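Blr6230 protein (PDB 5NJW) is a zinc-binding protein of the metallo-beta-lactamase superfamily, resembling subclass B3 enzymes, and probably hydrolyses beta-lactam antibiotics. Local coordinates at residues N99-L104 with P179-W184. Numbering follows the deposited sequence.
Sequences NTHAHL and PGCTSW. With ZN (zinc ion), chain C; OH (hydroxide ion), chain K; EDO (1,2-ethanediol), chain H.
The indole of W184 meets the backbone of N99 through its N-H: NE1 lies 3.0 Å from N99 O, and the angle of 179° at the hydrogen makes the bond essentially straight. The oxygen sits in the indole plane, at the ring edge, whereas NE1 stands well above the carbonyl plane of N99, so no lone-pair direction is used. T182 CG2 packs on one indole face, 3.7 Å above the ring plane and offset toward the rim. At the next carbonyl, T100 O, the donor is T182 N, 2.8 Å away and in the carbonyl plane. The same oxygen receives a CA-H...O contact from C181, and T100 CA returns one to T182 O. Segment 179-184 also braces its own turn, since T182 OG1 donates to G180 O. At the metal-proximal end, C181 SG touches H101 CB at 3.7 Å and approaches the imidazole obliquely, 50° off the ring normal. SG, anti to the backbone N (chi1 -154°), is joined to C201 SG in a disulfide; the carbonyl of C201 also accepts a bond from H101 ND1. That bond helps fix the ring rotation and leaves NE2 to bind zinc at 2.1 Å. H103 contributes ND1 at 2.1 Å; the hydroxide, 1.9 Å from the metal, lies near the planes of both imidazoles, and H177 completes the four ligands. The two carboxylate oxygens of D70 take one bond each, from N99 ND2 and T100 OG1, while N99 ND2 also reaches H101 O. The contact thus joins the two sheets beside the HxHxDH signature, here HAHLDH, which supplies both zincs of the dinuclear site (D105 and H106 bind the other), in the metallo-beta-lactamase alpha-beta/beta-alpha fold.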
loop_
_atom_site.group_PDB
_atom_site.type_symbol
_atom_site.label_atom_id
_atom_site.label_comp_id
_atom_site.label_asym_id
_atom_site.label_seq_id
_atom_site.Cartn_x
_atom_site.Cartn_y
_atom_site.Cartn_z
ATOM N N ASN A 99 -7.418 -0.436 -1.727
ATOM C CA ASN A 99 -6.490 -0.875 -0.694
ATOM C C ASN A 99 -5.397 -1.684 -1.329
ATOM O O ASN A 99 -5.681 -2.548 -2.194
ATOM C CB ASN A 99 -7.251 -1.717 0.341
ATOM C CG ASN A 99 -6.447 -2.079 1.609
ATOM O OD1 ASN A 99 -6.680 -3.152 2.147
ATOM N ND2 ASN A 99 -5.589 -1.208 2.107
ATOM N N THR A 100 -4.155 -1.496 -0.871
ATOM C CA THR A 100 -3.058 -2.395 -1.212
ATOM C C THR A 100 -3.133 -3.630 -0.301
ATOM O O THR A 100 -3.175 -4.769 -0.780
ATOM C CB THR A 100 -1.685 -1.730 -1.016
ATOM O OG1 THR A 100 -1.613 -1.118 0.273
ATOM C CG2 THR A 100 -1.403 -0.739 -2.117
ATOM N N HIS A 101 -3.190 -3.432 1.024
ATOM C CA HIS A 101 -3.339 -4.563 1.934
ATOM C C HIS A 101 -3.915 -4.107 3.270
ATOM O O HIS A 101 -3.806 -2.945 3.685
ATOM C CB HIS A 101 -2.007 -5.301 2.141
ATOM C CG HIS A 101 -1.021 -4.578 3.016
ATOM N ND1 HIS A 101 -0.028 -3.747 2.545
ATOM C CD2 HIS A 101 -0.845 -4.623 4.353
ATOM C CE1 HIS A 101 0.704 -3.306 3.551
ATOM N NE2 HIS A 101 0.206 -3.795 4.663
ATOM N N ALA A 102 -4.551 -5.059 3.954
ATOM C CA ALA A 102 -5.437 -4.762 5.053
ATOM C C ALA A 102 -4.753 -4.836 6.408
ATOM O O ALA A 102 -5.083 -5.696 7.231
ATOM C CB ALA A 102 -6.628 -5.725 4.975
ATOM N N HIS A 103 -3.800 -3.941 6.652
ATOM C CA HIS A 103 -3.241 -3.673 7.995
ATOM C C HIS A 103 -3.578 -2.271 8.447
ATOM O O HIS A 103 -3.740 -1.370 7.586
ATOM C CB HIS A 103 -1.722 -3.834 7.994
ATOM C CG HIS A 103 -1.257 -5.235 7.790
ATOM N ND1 HIS A 103 0.011 -5.515 7.332
ATOM C CD2 HIS A 103 -1.844 -6.420 8.049
ATOM C CE1 HIS A 103 0.183 -6.826 7.306
ATOM N NE2 HIS A 103 -0.937 -7.396 7.705
ATOM N N LEU A 104 -3.658 -2.061 9.764
ATOM C CA LEU A 104 -4.153 -0.814 10.329
ATOM C C LEU A 104 -3.415 0.445 9.879
ATOM O O LEU A 104 -4.010 1.505 9.894
ATOM C CB LEU A 104 -4.182 -0.842 11.859
ATOM C CG LEU A 104 -2.895 -0.593 12.616
ATOM C CD1 LEU A 104 -3.240 -0.278 14.084
ATOM C CD2 LEU A 104 -1.958 -1.790 12.472
ATOM N N PRO A 179 -2.836 -11.888 3.048
ATOM C CA PRO A 179 -3.302 -12.900 2.090
ATOM C C PRO A 179 -3.931 -12.311 0.837
ATOM O O PRO A 179 -3.898 -12.946 -0.222
ATOM C CB PRO A 179 -4.319 -13.739 2.908
ATOM C CG PRO A 179 -4.692 -12.906 4.074
ATOM C CD PRO A 179 -3.531 -11.987 4.350
ATOM N N GLY A 180 -4.498 -11.112 0.953
ATOM C CA GLY A 180 -5.157 -10.459 -0.177
ATOM C C GLY A 180 -4.406 -9.268 -0.745
ATOM O O GLY A 180 -5.009 -8.436 -1.414
ATOM N N CYS A 181 -3.116 -9.183 -0.455
ATOM C CA CYS A 181 -2.275 -8.042 -0.859
ATOM C C CYS A 181 -2.367 -7.877 -2.375
ATOM O O CYS A 181 -2.116 -8.839 -3.110
ATOM C CB CYS A 181 -0.834 -8.376 -0.406
ATOM S SG CYS A 181 0.356 -7.082 -0.051
ATOM N N THR A 182 -2.760 -6.681 -2.810
ATOM C CA THR A 182 -3.050 -6.384 -4.200
ATOM C C THR A 182 -2.204 -5.209 -4.654
ATOM O O THR A 182 -2.247 -4.136 -4.042
ATOM C CB THR A 182 -4.528 -6.030 -4.376
ATOM O OG1 THR A 182 -5.330 -7.121 -3.912
ATOM C CG2 THR A 182 -4.860 -5.768 -5.831
ATOM N N SER A 183 -1.414 -5.424 -5.692
ATOM C CA SER A 183 -0.620 -4.380 -6.338
ATOM C C SER A 183 -1.406 -3.834 -7.521
ATOM O O SER A 183 -1.931 -4.600 -8.312
ATOM C CB SER A 183 0.742 -4.902 -6.753
ATOM O OG SER A 183 1.498 -5.330 -5.647
ATOM N N TRP A 184 -1.456 -2.513 -7.661
ATOM C CA TRP A 184 -2.346 -1.872 -8.648
ATOM C C TRP A 184 -1.545 -1.203 -9.750
ATOM O O TRP A 184 -0.653 -0.393 -9.447
ATOM C CB TRP A 184 -3.204 -0.845 -7.940
ATOM C CG TRP A 184 -4.184 -1.403 -6.972
ATOM C CD1 TRP A 184 -4.061 -1.481 -5.611
ATOM C CD2 TRP A 184 -5.474 -1.915 -7.292
ATOM N NE1 TRP A 184 -5.207 -2.017 -5.070
ATOM C CE2 TRP A 184 -6.100 -2.288 -6.077
ATOM C CE3 TRP A 184 -6.173 -2.080 -8.493
ATOM C CZ2 TRP A 184 -7.398 -2.807 -6.038
ATOM C CZ3 TRP A 184 -7.452 -2.595 -8.458
ATOM C CH2 TRP A 184 -8.046 -2.963 -7.242
HETATM ZN ZN ZN C . 1.330 -4.198 6.345
HETATM O O OH K . 1.841 -2.685 7.289
HETATM C C1 EDO H . -4.207 -14.033 -4.074
HETATM O O1 EDO H . -4.693 -13.390 -2.899
HETATM C C2 EDO H . -4.723 -15.461 -4.127
HETATM O O2 EDO H . -3.719 -16.426 -3.808
#